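PDB 3K2D: ABC-type metal ion transport system, periplasmic component from Vibrio vulnificus, which activates Toll-like receptor 2 as a lipoprotein, and binds methionine between two lobes, consistent with a role in ABC-type uptake of this amino acid. Local coordinates for residues Ser6-Gly11 and Tyr32-Glu37; Tyr76-Ala81 and Val205-Asn210; Tyr87-Tyr92 and Ile173-Tyr178; Leu102-Arg107 and Asn148-Thr153. The protein carries 4 engineered substitutions. All blocks are in the same frame, centred on the assembly; numbering follows the deposited sequence.

How the contacts relate
The four contacts run along a two-lobed binding protein with methionine held between the lobes. Contacts 1 and 2 belong to the same five-stranded sheet, their centres about 17 Å apart: contact 1 pairs the edge strand 36-41 with 8-13, and contact 2 joins the other edge, 78-83, to 202-207. Contact 3 belongs to the second sheet, and contact 4 is where two loops enter it, centres about 21 Å apart. Contact 3 lines the ligand pocket itself. The side chains of Val205 and Val10 are about 9 Å and 14 Å from the methionine, while contact 4 sits at the far end of its lobe, about 49 Å from contact 1 between centres.

Contact 1. Residues Ser6-Gly11 and Tyr32-Glu37; sequences SKVKVG and YGLDVE
Val8 and Val10 pair with Asp35 and Glu37 through three backbone bonds between parallel strands: Val8 N donates to Asp35 O at 3.2 Å, Glu37 N to Val8 O at 3.0 Å, and Val10 N to Glu37 O at 3.1 Å. Lys7 sends its chain obliquely past the Asp35 side chain toward Glu37. Its CB sits 3.8 Å from Asp35 O. With CG beside the backbone N (chi1 -61°), CG meets Asp35 CB at 3.9 Å, and CD continues to Glu37 CB, 4.4 Å away. CE carries the extended chain onward, and NZ stops 5.4 Å from Glu37 OE1, so the amine would feel the carboxylate without a salt bridge. Lys9 and Glu37 run side by side, pointing the same way; there too the charged ends do not pair closely, and Glu37 OE2 lies along the Lys9 methylenes. A water donates to both Ser6 O and Asp35 OD2, linking Ser6 to Asp35. On the other face Val8, Val10, Val36 and Leu34 make apolar contacts. Val8 has chi1 61°, which sets CG1 between its N and carbonyl carbon and brings it to 3.7 Å from both Leu34 CD2 and Val36 CG2; the Val10 and Val36 side chains cross at a slant, meeting through Val10 CG2 and Val36 CG1. Phe219 of helix 214-223 packs on Val10, and Ala25 of helix 16-32 on Val36. That helix links the two strands, and Gly33, with positive phi, is the first residue after it to leave helical geometry: a beta-alpha-beta crossover, the opening unit of the first lobe in this periplasmic-binding-protein fold.

Contact 2. Residues Tyr76-Ala81 and Val205-Asn210; sequences YKLTIA and VARQDN
Thr79 and Ala206 exchange two backbone hydrogen bonds, Thr79 N to Ala206 O at 2.9 Å and Ala206 N to Thr79 O at 3.1 Å, both nearly straight at the hydrogen (172° and 176°). They form the hydrogen-bonded pair of an antiparallel ladder that adds edge strand 78-83 to strand 202-207. The 2-1-3-5-4 strand order of this sheet, with 202-207 running against its neighbours, is that of type II periplasmic binding proteins. Toward Lys77 the pairing weakens past the non-hydrogen-bonded pair Leu78 and Arg207: Gln208 N makes only a weak bond to Lys77 O, 3.3 Å long. Arg207 turns away from strand 78-83; its NH1 serves the carbonyl oxygens of Leu51 and Ile56, and its NE makes a weak hydrogen bond, within a salt bridge, to Asp209 OD1. Packing differs on the two faces. Leu78, Ile80 and Val205 meet Leu67 of helix 64-74, with Leu78 CB against Val205 CG1 at 3.7 Å. Ala81 and Ala206 pack against Val216 of helix 214-223. At the exposed end, Lys77 and Gln208 pass each other at a slant. Gln208 holds CG opposite its backbone N (chi1 -166°), and the extended chain carries the amide past Lys77, where Gln208 OE1 comes 3.9 Å from Lys77 CB. Thr79 stands across the base of the same glutamine at about a right angle, its OG1 3.7 Å from Gln208 CG.

Contact 3. Residues Tyr87-Tyr92 and Ile173-Tyr178; sequences YPIAGY and IINTTY. With MET (methionine), chain C.
Ile89 swings CG1 opposite its backbone N (chi1 -160°), which pushes the branch across Ile173 at about a right angle and puts Ile89 CG1 3.7 Å from Ile173 CG2; Ile89 CD1 goes on to the CA of Asn175. Tyr92 takes another rotamer: CG beside its own N (chi1 -55°) brings the CD1-CE1 side of the ring to Ile174, with Tyr92 CD1 4.1 Å from Ile174 CB. The carbonyl oxygen of Ile174 lies at the ring edge, in the ring plane. Between these side chains the backbones join through Ile174 N to Ala90 O, 3.2 Å, and Gly91 faces Ile173 as a non-hydrogen-bonded antiparallel pair. In the second lobe of this binding-protein fold, strand 90-92 thus lies against strand 171-174, shortly before helix 176-179, with Asn175 at the N-cap position. Two waters fill in at that turn. One donates to Ile174 O at 2.7 Å and also bonds Tyr92 OH and Thr176 OG1. The other donates to Tyr87 O and to OXT of the bound methionine, 2.6 Å away, and accepts from Thr176 N at 3.0 Å, so the start of the helix reaches the ligand carboxylate through water. Tyr87 CB comes 3.6 Å from O of the methionine, which lies at the edge of the tyrosine ring. Arg119 and Asn202 also bond the ligand. Its amino N donates to Thr177 OG1 at 3.3 Å, a hydroxyl also hydrogen-bonded to Glu17 and Tyr44.

Contact 4. Residues Leu102-Arg107 and Asn148-Thr153; sequences LADGVR and NPKNIT
Lys150 reaches across to the 102-107 loop with both its side chain and its backbone. Its NZ donates to Leu102 O at 2.8 Å, in the carbonyl plane, and its own carbonyl oxygen receives Gly105 N at 2.6 Å, almost straight at the hydrogen (172°). The lysine chain runs extended to CE and bends only at the last torsion (chi4 -59°), which turns the amine onto Leu102 O. Asp104 crosses this chain at about a right angle: Asp104 OD1 lies 3.7 Å from Lys150 CG and forms a long salt bridge of 4.0 Å with Lys150 NZ. Further on, Thr153 N bonds Val106 O at 3.0 Å, and Ile152 lays CG2 against that same carbonyl oxygen. Here parallel strands 107-111 and 153-157 of the second-lobe sheet begin side by side, Arg107 pairing with Thr153, each entered through a tight turn. Ala103 to Val106 is a type II turn with Gly105 at positive phi; Asn148 to Asn151 is type I. The second turn is braced by the Asn148 amide, whose OD1 accepts from Ile152 N at 2.9 Å while its ND2 donates to Ile152 O, also at 2.9 Å and on a lone pair. Outside the two loops, Leu129 packs on Ile152, Ala170 touches Val106, and Arg107 NH2 makes a weak hydrogen bond to Asp168 O.

Contact 1. Residues Ser6-Gly11 and Tyr32-Glu37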
loop_
_atom_site.group_PDB
_atom_site.type_symbol
_atom_site.label_atom_id
_atom_site.label_comp_id
_atom_site.label_asym_id
_atom_site.label_seq_id
_atom_site.Cartn_x
_atom_site.Cartn_y
_atom_site.Cartn_z
ATOM N N SER A 6 5.539 27.981 9.945
ATOM C CA SER A 6 4.231 27.355 10.010
ATOM C C SER A 6 4.268 26.146 9.068
ATOM O O SER A 6 4.520 26.300 7.875
ATOM C CB SER A 6 3.170 28.354 9.551
ATOM O OG SER A 6 1.899 27.742 9.481
ATOM N N LYS A 7 4.027 24.947 9.591
ATOM C CA LYS A 7 4.075 23.763 8.743
ATOM C C LYS A 7 2.868 22.842 8.846
ATOM O O LYS A 7 2.059 22.952 9.761
ATOM C CB LYS A 7 5.355 22.974 9.030
ATOM C CG LYS A 7 6.614 23.777 8.751
ATOM C CD LYS A 7 7.868 22.913 8.717
ATOM C CE LYS A 7 9.104 23.769 8.477
ATOM N NZ LYS A 7 10.324 22.948 8.230
ATOM N N VAL A 8 2.742 21.943 7.881
ATOM C CA VAL A 8 1.640 20.998 7.869
ATOM C C VAL A 8 2.254 19.600 7.902
ATOM O O VAL A 8 3.186 19.305 7.152
ATOM C CB VAL A 8 0.754 21.188 6.604
ATOM C CG1 VAL A 8 1.559 20.952 5.352
ATOM C CG2 VAL A 8 -0.419 20.256 6.647
ATOM N N LYS A 9 1.746 18.753 8.792
ATOM C CA LYS A 9 2.259 17.401 8.941
ATOM C C LYS A 9 1.568 16.382 8.053
ATOM O O LYS A 9 0.363 16.161 8.172
ATOM C CB LYS A 9 2.147 16.955 10.396
ATOM C CG LYS A 9 3.126 17.635 11.311
ATOM C CD LYS A 9 2.908 17.264 12.764
ATOM C CE LYS A 9 3.876 18.045 13.640
ATOM N NZ LYS A 9 3.466 18.074 15.076
ATOM N N VAL A 10 2.346 15.763 7.170
ATOM C CA VAL A 10 1.834 14.744 6.263
ATOM C C VAL A 10 2.407 13.396 6.692
ATOM O O VAL A 10 3.618 13.257 6.884
ATOM C CB VAL A 10 2.259 15.012 4.791
ATOM C CG1 VAL A 10 1.736 13.909 3.889
ATOM C CG2 VAL A 10 1.728 16.362 4.323
ATOM N N GLY A 11 1.527 12.411 6.854
ATOM C CA GLY A 11 1.959 11.082 7.250
ATOM C C GLY A 11 2.196 10.191 6.041
ATOM O O GLY A 11 1.359 10.114 5.142
ATOM N N TYR A 32 3.536 26.371 -4.373
ATOM C CA TYR A 32 2.535 26.981 -3.502
ATOM C C TYR A 32 3.084 27.624 -2.232
ATOM O O TYR A 32 2.323 28.188 -1.438
ATOM C CB TYR A 32 1.485 25.925 -3.142
ATOM C CG TYR A 32 1.061 25.105 -4.339
ATOM C CD1 TYR A 32 0.413 25.704 -5.423
ATOM C CD2 TYR A 32 1.373 23.745 -4.427
ATOM C CE1 TYR A 32 0.093 24.976 -6.565
ATOM C CE2 TYR A 32 1.058 23.005 -5.567
ATOM C CZ TYR A 32 0.419 23.629 -6.633
ATOM O OH TYR A 32 0.121 22.915 -7.778
ATOM N N GLY A 33 4.398 27.553 -2.041
ATOM C CA GLY A 33 4.982 28.129 -0.845
ATOM C C GLY A 33 4.405 27.442 0.372
ATOM O O GLY A 33 4.220 28.052 1.416
ATOM N N LEU A 34 4.121 26.154 0.218
ATOM C CA LEU A 34 3.551 25.336 1.276
ATOM C C LEU A 34 4.674 24.578 1.969
ATOM O O LEU A 34 5.316 23.730 1.361
ATOM C CB LEU A 34 2.564 24.331 0.674
ATOM C CG LEU A 34 1.360 23.818 1.477
ATOM C CD1 LEU A 34 1.020 22.428 0.961
ATOM C CD2 LEU A 34 1.646 23.763 2.963
ATOM N N ASP A 35 4.920 24.883 3.234
ATOM C CA ASP A 35 5.971 24.186 3.959
ATOM C C ASP A 35 5.439 22.878 4.517
ATOM O O ASP A 35 4.513 22.868 5.325
ATOM C CB ASP A 35 6.523 25.064 5.078
ATOM C CG ASP A 35 7.376 26.199 4.547
ATOM O OD1 ASP A 35 8.194 25.943 3.635
ATOM O OD2 ASP A 35 7.239 27.337 5.036
ATOM N N VAL A 36 6.023 21.772 4.074
ATOM C CA VAL A 36 5.575 20.469 4.521
ATOM C C VAL A 36 6.602 19.728 5.358
ATOM O O VAL A 36 7.805 19.816 5.125
ATOM C CB VAL A 36 5.188 19.577 3.316
ATOM C CG1 VAL A 36 4.884 18.153 3.778
ATOM C CG2 VAL A 36 3.982 20.165 2.612
ATOM N N GLU A 37 6.103 19.007 6.351
ATOM C CA GLU A 37 6.945 18.204 7.215
ATOM C C GLU A 37 6.469 16.765 7.109
ATOM O O GLU A 37 5.352 16.439 7.497
ATOM C CB GLU A 37 6.854 18.667 8.668
ATOM C CG GLU A 37 7.267 17.594 9.648
ATOM C CD GLU A 37 7.566 18.139 11.020
ATOM O OE1 GLU A 37 8.626 18.790 11.181
ATOM O OE2 GLU A 37 6.741 17.924 11.933
HETATM O O HOH W 1 4.827 28.098 5.825
#

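Contact 2. Residues Tyr76-Ala81 and Val205-Asn210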
loop_
_atom_site.group_PDB
_atom_site.type_symbol
_atom_site.label_atom_id
_atom_site.label_comp_id
_atom_site.label_asym_id
_atom_site.label_seq_id
_atom_site.Cartn_x
_atom_site.Cartn_y
_atom_site.Cartn_z
ATOM N N TYR A 76 -13.349 6.587 12.071
ATOM C CA TYR A 76 -12.451 7.737 11.990
ATOM C C TYR A 76 -12.909 9.066 11.353
ATOM O O TYR A 76 -12.306 10.109 11.633
ATOM C CB TYR A 76 -11.136 7.315 11.325
ATOM C CG TYR A 76 -10.255 6.399 12.148
ATOM C CD1 TYR A 76 -10.047 6.621 13.515
ATOM C CD2 TYR A 76 -9.563 5.349 11.544
ATOM C CE1 TYR A 76 -9.167 5.821 14.246
ATOM C CE2 TYR A 76 -8.687 4.553 12.261
ATOM C CZ TYR A 76 -8.489 4.790 13.607
ATOM O OH TYR A 76 -7.599 4.003 14.301
ATOM N N LYS A 77 -13.923 9.067 10.497
ATOM C CA LYS A 77 -14.363 10.340 9.881
ATOM C C LYS A 77 -13.259 11.006 9.039
ATOM O O LYS A 77 -12.671 12.008 9.431
ATOM C CB LYS A 77 -14.824 11.335 10.959
ATOM C CG LYS A 77 -15.704 10.721 12.025
ATOM C CD LYS A 77 -17.021 11.466 12.206
ATOM C CE LYS A 77 -16.803 12.890 12.677
ATOM N NZ LYS A 77 -18.098 13.542 13.039
ATOM N N LEU A 78 -13.002 10.449 7.865
ATOM C CA LEU A 78 -11.967 10.971 6.992
ATOM C C LEU A 78 -12.535 11.146 5.603
ATOM O O LEU A 78 -13.571 10.579 5.281
ATOM C CB LEU A 78 -10.798 9.988 6.958
ATOM C CG LEU A 78 -10.340 9.571 8.355
ATOM C CD1 LEU A 78 -9.331 8.429 8.264
ATOM C CD2 LEU A 78 -9.749 10.776 9.066
ATOM N N THR A 79 -11.858 11.923 4.772
ATOM C CA THR A 79 -12.333 12.131 3.421
ATOM C C THR A 79 -11.172 12.042 2.450
ATOM O O THR A 79 -10.083 12.552 2.731
ATOM C CB THR A 79 -12.992 13.521 3.258
ATOM O OG1 THR A 79 -13.977 13.708 4.277
ATOM C CG2 THR A 79 -13.668 13.636 1.911
ATOM N N ILE A 80 -11.397 11.392 1.313
ATOM C CA ILE A 80 -10.355 11.287 0.311
ATOM C C ILE A 80 -10.120 12.676 -0.301
ATOM O O ILE A 80 -11.073 13.386 -0.640
ATOM C CB ILE A 80 -10.751 10.290 -0.789
ATOM C CG1 ILE A 80 -10.857 8.880 -0.186
ATOM C CG2 ILE A 80 -9.721 10.319 -1.915
ATOM C CD1 ILE A 80 -11.379 7.804 -1.151
ATOM N N ALA A 81 -8.853 13.062 -0.429
ATOM C CA ALA A 81 -8.495 14.364 -0.995
ATOM C C ALA A 81 -8.056 14.265 -2.462
ATOM O O ALA A 81 -8.255 15.202 -3.240
ATOM C CB ALA A 81 -7.396 14.993 -0.165
ATOM N N VAL A 205 -5.362 11.196 2.038
ATOM C CA VAL A 205 -6.554 11.329 2.842
ATOM C C VAL A 205 -6.353 12.372 3.927
ATOM O O VAL A 205 -5.256 12.502 4.505
ATOM C CB VAL A 205 -6.928 9.980 3.501
ATOM C CG1 VAL A 205 -8.201 10.134 4.312
ATOM C CG2 VAL A 205 -7.093 8.907 2.425
ATOM N N ALA A 206 -7.424 13.109 4.198
ATOM C CA ALA A 206 -7.401 14.141 5.214
ATOM C C ALA A 206 -8.623 13.937 6.097
ATOM O O ALA A 206 -9.431 13.033 5.853
ATOM C CB ALA A 206 -7.444 15.513 4.555
ATOM N N ARG A 207 -8.757 14.755 7.136
ATOM C CA ARG A 207 -9.930 14.641 7.985
ATOM C C ARG A 207 -11.123 15.164 7.206
ATOM O O ARG A 207 -10.981 15.859 6.202
ATOM C CB ARG A 207 -9.773 15.440 9.274
ATOM C CG ARG A 207 -8.915 14.752 10.312
ATOM C CD ARG A 207 -9.015 15.457 11.637
ATOM N NE ARG A 207 -8.433 16.791 11.581
ATOM C CZ ARG A 207 -7.128 17.020 11.501
ATOM N NH1 ARG A 207 -6.282 16.003 11.466
ATOM N NH2 ARG A 207 -6.668 18.258 11.468
ATOM N N GLN A 208 -12.302 14.808 7.684
ATOM C CA GLN A 208 -13.565 15.208 7.088
ATOM C C GLN A 208 -13.748 16.726 7.226
ATOM O O GLN A 208 -14.323 17.376 6.352
ATOM C CB GLN A 208 -14.659 14.455 7.827
ATOM C CG GLN A 208 -16.022 14.423 7.219
ATOM C CD GLN A 208 -16.853 13.325 7.857
ATOM O OE1 GLN A 208 -16.655 12.136 7.577
ATOM N NE2 GLN A 208 -17.766 13.711 8.746
ATOM N N ASP A 209 -13.235 17.288 8.320
ATOM C CA ASP A 209 -13.357 18.717 8.578
ATOM C C ASP A 209 -12.209 19.592 8.098
ATOM O O ASP A 209 -12.193 20.783 8.384
ATOM C CB ASP A 209 -13.578 18.981 10.069
ATOM C CG ASP A 209 -12.422 18.490 10.934
ATOM O OD1 ASP A 209 -11.327 18.216 10.400
ATOM O OD2 ASP A 209 -12.606 18.388 12.164
ATOM N N ASN A 210 -11.243 19.039 7.380
ATOM C CA ASN A 210 -10.156 19.884 6.904
ATOM C C ASN A 210 -9.834 19.657 5.439
ATOM O O ASN A 210 -8.977 20.333 4.873
ATOM C CB ASN A 210 -8.887 19.667 7.743
ATOM C CG ASN A 210 -8.249 18.306 7.511
ATOM O OD1 ASN A 210 -7.111 18.075 7.902
ATOM N ND2 ASN A 210 -8.986 17.397 6.882
#

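Contact 3. Residues Tyr87-Tyr92 and Ile173-Tyr178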
loop_
_atom_site.group_PDB
_atom_site.type_symbol
_atom_site.label_atom_id
_atom_site.label_comp_id
_atom_site.label_asym_id
_atom_site.label_seq_id
_atom_site.Cartn_x
_atom_site.Cartn_y
_atom_site.Cartn_z
ATOM N N TYR A 87 -0.005 0.644 -7.086
ATOM C CA TYR A 87 1.184 -0.165 -6.896
ATOM C C TYR A 87 0.778 -1.630 -7.058
ATOM O O TYR A 87 0.570 -2.342 -6.082
ATOM C CB TYR A 87 1.777 0.086 -5.510
ATOM C CG TYR A 87 2.348 1.481 -5.302
ATOM C CD1 TYR A 87 3.565 1.857 -5.868
ATOM C CD2 TYR A 87 1.670 2.419 -4.519
ATOM C CE1 TYR A 87 4.097 3.134 -5.654
ATOM C CE2 TYR A 87 2.185 3.693 -4.299
ATOM C CZ TYR A 87 3.395 4.047 -4.863
ATOM O OH TYR A 87 3.902 5.307 -4.614
ATOM N N PRO A 88 0.633 -2.086 -8.308
ATOM C CA PRO A 88 0.248 -3.473 -8.567
ATOM C C PRO A 88 1.058 -4.450 -7.712
ATOM O O PRO A 88 2.235 -4.678 -7.955
ATOM C CB PRO A 88 0.525 -3.622 -10.060
ATOM C CG PRO A 88 0.170 -2.254 -10.586
ATOM C CD PRO A 88 0.830 -1.348 -9.570
ATOM N N ILE A 89 0.409 -5.031 -6.716
ATOM C CA ILE A 89 1.071 -5.956 -5.813
ATOM C C ILE A 89 1.570 -7.187 -6.554
ATOM O O ILE A 89 0.983 -7.604 -7.551
ATOM C CB ILE A 89 0.114 -6.370 -4.659
ATOM C CG1 ILE A 89 0.930 -6.915 -3.490
ATOM C CG2 ILE A 89 -0.902 -7.407 -5.143
ATOM C CD1 ILE A 89 0.425 -6.439 -2.135
ATOM N N ALA A 90 2.658 -7.767 -6.067
ATOM C CA ALA A 90 3.217 -8.941 -6.711
ATOM C C ALA A 90 3.595 -10.031 -5.733
ATOM O O ALA A 90 3.733 -9.797 -4.524
ATOM C CB ALA A 90 4.440 -8.551 -7.514
ATOM N N GLY A 91 3.754 -11.234 -6.273
ATOM C CA GLY A 91 4.178 -12.356 -5.462
ATOM C C GLY A 91 5.658 -12.545 -5.741
ATOM O O GLY A 91 6.063 -12.588 -6.900
ATOM N N TYR A 92 6.471 -12.635 -4.696
ATOM C CA TYR A 92 7.903 -12.824 -4.876
ATOM C C TYR A 92 8.349 -14.175 -4.328
ATOM O O TYR A 92 7.586 -14.858 -3.637
ATOM C CB TYR A 92 8.683 -11.711 -4.182
ATOM C CG TYR A 92 8.290 -10.317 -4.606
ATOM C CD1 TYR A 92 7.208 -9.662 -4.008
ATOM C CD2 TYR A 92 9.002 -9.644 -5.601
ATOM C CE1 TYR A 92 6.848 -8.370 -4.389
ATOM C CE2 TYR A 92 8.650 -8.351 -5.987
ATOM C CZ TYR A 92 7.571 -7.723 -5.372
ATOM O OH TYR A 92 7.220 -6.452 -5.745
ATOM N N ILE A 173 3.328 -12.723 -1.209
ATOM C CA ILE A 173 2.747 -11.577 -1.892
ATOM C C ILE A 173 3.036 -10.419 -0.941
ATOM O O ILE A 173 2.535 -10.386 0.183
ATOM C CB ILE A 173 1.231 -11.777 -2.114
ATOM C CG1 ILE A 173 1.031 -12.850 -3.197
ATOM C CG2 ILE A 173 0.573 -10.460 -2.520
ATOM C CD1 ILE A 173 -0.415 -13.227 -3.455
ATOM N N ILE A 174 3.873 -9.489 -1.391
ATOM C CA ILE A 174 4.296 -8.362 -0.573
ATOM C C ILE A 174 3.911 -7.016 -1.163
ATOM O O ILE A 174 4.069 -6.806 -2.363
ATOM C CB ILE A 174 5.834 -8.373 -0.417
ATOM C CG1 ILE A 174 6.302 -9.760 0.037
ATOM C CG2 ILE A 174 6.271 -7.301 0.562
ATOM C CD1 ILE A 174 7.819 -9.920 0.111
ATOM N N ASN A 175 3.409 -6.113 -0.318
ATOM C CA ASN A 175 3.050 -4.762 -0.747
ATOM C C ASN A 175 4.368 -4.144 -1.229
ATOM O O ASN A 175 5.416 -4.365 -0.613
ATOM C CB ASN A 175 2.517 -3.935 0.439
ATOM C CG ASN A 175 1.217 -4.481 1.015
ATOM O OD1 ASN A 175 0.135 -4.255 0.471
ATOM N ND2 ASN A 175 1.320 -5.206 2.119
ATOM N N THR A 176 4.332 -3.377 -2.314
ATOM C CA THR A 176 5.556 -2.760 -2.828
ATOM C C THR A 176 6.177 -1.844 -1.770
ATOM O O THR A 176 7.375 -1.582 -1.771
ATOM C CB THR A 176 5.272 -1.957 -4.126
ATOM O OG1 THR A 176 4.819 -2.848 -5.155
ATOM C CG2 THR A 176 6.522 -1.246 -4.599
ATOM N N THR A 177 5.340 -1.369 -0.861
ATOM C CA THR A 177 5.765 -0.502 0.227
ATOM C C THR A 177 6.923 -1.118 0.985
ATOM O O THR A 177 7.811 -0.412 1.458
ATOM C CB THR A 177 4.640 -0.305 1.253
ATOM O OG1 THR A 177 3.495 0.257 0.607
ATOM C CG2 THR A 177 5.106 0.604 2.382
ATOM N N TYR A 178 6.892 -2.440 1.115
ATOM C CA TYR A 178 7.918 -3.155 1.855
ATOM C C TYR A 178 8.854 -3.933 0.946
ATOM O O TYR A 178 10.041 -4.060 1.235
ATOM C CB TYR A 178 7.251 -4.101 2.853
ATOM C CG TYR A 178 6.413 -3.401 3.905
ATOM C CD1 TYR A 178 7.010 -2.791 5.005
ATOM C CD2 TYR A 178 5.022 -3.336 3.787
ATOM C CE1 TYR A 178 6.255 -2.135 5.961
ATOM C CE2 TYR A 178 4.249 -2.686 4.736
ATOM C CZ TYR A 178 4.872 -2.085 5.830
ATOM O OH TYR A 178 4.111 -1.465 6.808
HETATM N N MET C . 0.462 0.818 -0.536
HETATM C CA MET C . -0.293 -0.494 -0.521
HETATM C C MET C . -0.360 -0.987 -1.923
HETATM O O MET C . -0.624 -0.169 -2.846
HETATM C CB MET C . -1.733 -0.384 -0.064
HETATM C CG MET C . -1.902 0.058 1.319
HETATM S SD MET C . -3.508 -0.325 1.925
HETATM C CE MET C . -3.108 0.367 3.487
HETATM O OXT MET C . -0.180 -2.196 -2.131
HETATM O O HOH W 2 1.725 -2.798 -3.754
HETATM O O HOH W 3 4.728 -5.523 -4.654
#

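Contact 4. Residues Leu102-Arg107 and Asn148-Thr153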
loop_
_atom_site.group_PDB
_atom_site.type_symbol
_atom_site.label_atom_id
_atom_site.label_comp_id
_atom_site.label_asym_id
_atom_site.label_seq_id
_atom_site.Cartn_x
_atom_site.Cartn_y
_atom_site.Cartn_z
ATOM N N LEU A 102 5.132 -25.494 -8.820
ATOM C CA LEU A 102 5.328 -25.080 -7.449
ATOM C C LEU A 102 5.023 -26.410 -6.768
ATOM O O LEU A 102 4.017 -27.055 -7.071
ATOM C CB LEU A 102 4.288 -24.020 -7.088
ATOM C CG LEU A 102 4.438 -23.074 -5.902
ATOM C CD1 LEU A 102 5.886 -22.670 -5.709
ATOM C CD2 LEU A 102 3.578 -21.842 -6.172
ATOM N N ALA A 103 5.905 -26.849 -5.887
ATOM C CA ALA A 103 5.680 -28.112 -5.215
ATOM C C ALA A 103 4.357 -28.112 -4.458
ATOM O O ALA A 103 3.861 -27.069 -4.030
ATOM C CB ALA A 103 6.832 -28.412 -4.259
ATOM N N ASP A 104 3.787 -29.301 -4.311
ATOM C CA ASP A 104 2.543 -29.467 -3.591
ATOM C C ASP A 104 2.768 -29.252 -2.104
ATOM O O ASP A 104 3.832 -29.572 -1.574
ATOM C CB ASP A 104 1.992 -30.868 -3.832
ATOM C CG ASP A 104 1.198 -30.959 -5.104
ATOM O OD1 ASP A 104 1.470 -30.165 -6.030
ATOM O OD2 ASP A 104 0.307 -31.827 -5.185
ATOM N N GLY A 105 1.760 -28.699 -1.439
ATOM C CA GLY A 105 1.855 -28.468 -0.014
ATOM C C GLY A 105 2.746 -27.318 0.396
ATOM O O GLY A 105 3.151 -27.244 1.554
ATOM N N VAL A 106 3.067 -26.411 -0.522
ATOM C CA VAL A 106 3.923 -25.287 -0.150
ATOM C C VAL A 106 3.160 -24.263 0.676
ATOM O O VAL A 106 1.923 -24.248 0.716
ATOM C CB VAL A 106 4.520 -24.542 -1.379
ATOM C CG1 VAL A 106 5.472 -25.444 -2.135
ATOM C CG2 VAL A 106 3.403 -24.053 -2.285
ATOM N N ARG A 107 3.932 -23.402 1.328
ATOM C CA ARG A 107 3.410 -22.335 2.166
ATOM C C ARG A 107 3.498 -21.043 1.357
ATOM O O ARG A 107 4.519 -20.760 0.742
ATOM C CB ARG A 107 4.260 -22.222 3.440
ATOM C CG ARG A 107 3.510 -22.452 4.748
ATOM C CD ARG A 107 4.273 -23.385 5.703
ATOM N NE ARG A 107 5.599 -22.886 6.057
ATOM C CZ ARG A 107 5.850 -22.028 7.046
ATOM N NH1 ARG A 107 4.864 -21.566 7.804
ATOM N NH2 ARG A 107 7.094 -21.613 7.263
ATOM N N ASN A 148 -8.256 -26.021 -4.045
ATOM C CA ASN A 148 -6.854 -25.861 -3.675
ATOM C C ASN A 148 -6.087 -27.087 -4.168
ATOM O O ASN A 148 -5.658 -27.928 -3.380
ATOM C CB ASN A 148 -6.758 -25.753 -2.150
ATOM C CG ASN A 148 -5.351 -25.505 -1.662
ATOM O OD1 ASN A 148 -4.418 -25.336 -2.454
ATOM N ND2 ASN A 148 -5.186 -25.472 -0.344
ATOM N N PRO A 149 -5.899 -27.194 -5.490
ATOM C CA PRO A 149 -5.197 -28.295 -6.163
ATOM C C PRO A 149 -3.794 -28.668 -5.655
ATOM O O PRO A 149 -3.486 -29.848 -5.522
ATOM C CB PRO A 149 -5.194 -27.852 -7.626
ATOM C CG PRO A 149 -5.188 -26.357 -7.516
ATOM C CD PRO A 149 -6.217 -26.124 -6.452
ATOM N N LYS A 150 -2.950 -27.682 -5.371
ATOM C CA LYS A 150 -1.593 -27.963 -4.890
ATOM C C LYS A 150 -1.488 -28.107 -3.371
ATOM O O LYS A 150 -0.392 -28.201 -2.820
ATOM C CB LYS A 150 -0.621 -26.878 -5.375
ATOM C CG LYS A 150 -0.291 -26.970 -6.860
ATOM C CD LYS A 150 0.647 -25.857 -7.314
ATOM C CE LYS A 150 1.141 -26.103 -8.743
ATOM N NZ LYS A 150 1.871 -27.415 -8.878
ATOM N N ASN A 151 -2.636 -28.140 -2.704
ATOM C CA ASN A 151 -2.685 -28.272 -1.252
ATOM C C ASN A 151 -1.850 -27.192 -0.571
ATOM O O ASN A 151 -1.054 -27.471 0.324
ATOM C CB ASN A 151 -2.184 -29.654 -0.818
ATOM C CG ASN A 151 -2.906 -30.793 -1.527
ATOM O OD1 ASN A 151 -4.114 -30.724 -1.784
ATOM N ND2 ASN A 151 -2.162 -31.859 -1.836
ATOM N N ILE A 152 -2.042 -25.952 -0.994
ATOM C CA ILE A 152 -1.298 -24.843 -0.427
ATOM C C ILE A 152 -1.794 -24.455 0.969
ATOM O O ILE A 152 -2.952 -24.681 1.324
ATOM C CB ILE A 152 -1.397 -23.593 -1.336
ATOM C CG1 ILE A 152 -0.957 -23.940 -2.757
ATOM C CG2 ILE A 152 -0.507 -22.488 -0.803
ATOM C CD1 ILE A 152 -1.049 -22.773 -3.733
ATOM N N THR A 153 -0.897 -23.891 1.767
ATOM C CA THR A 153 -1.267 -23.417 3.089
ATOM C C THR A 153 -1.016 -21.921 3.071
ATOM O O THR A 153 0.107 -21.477 2.874
ATOM C CB THR A 153 -0.425 -24.055 4.204
ATOM O OG1 THR A 153 -0.880 -25.393 4.448
ATOM C CG2 THR A 153 -0.559 -23.249 5.482
#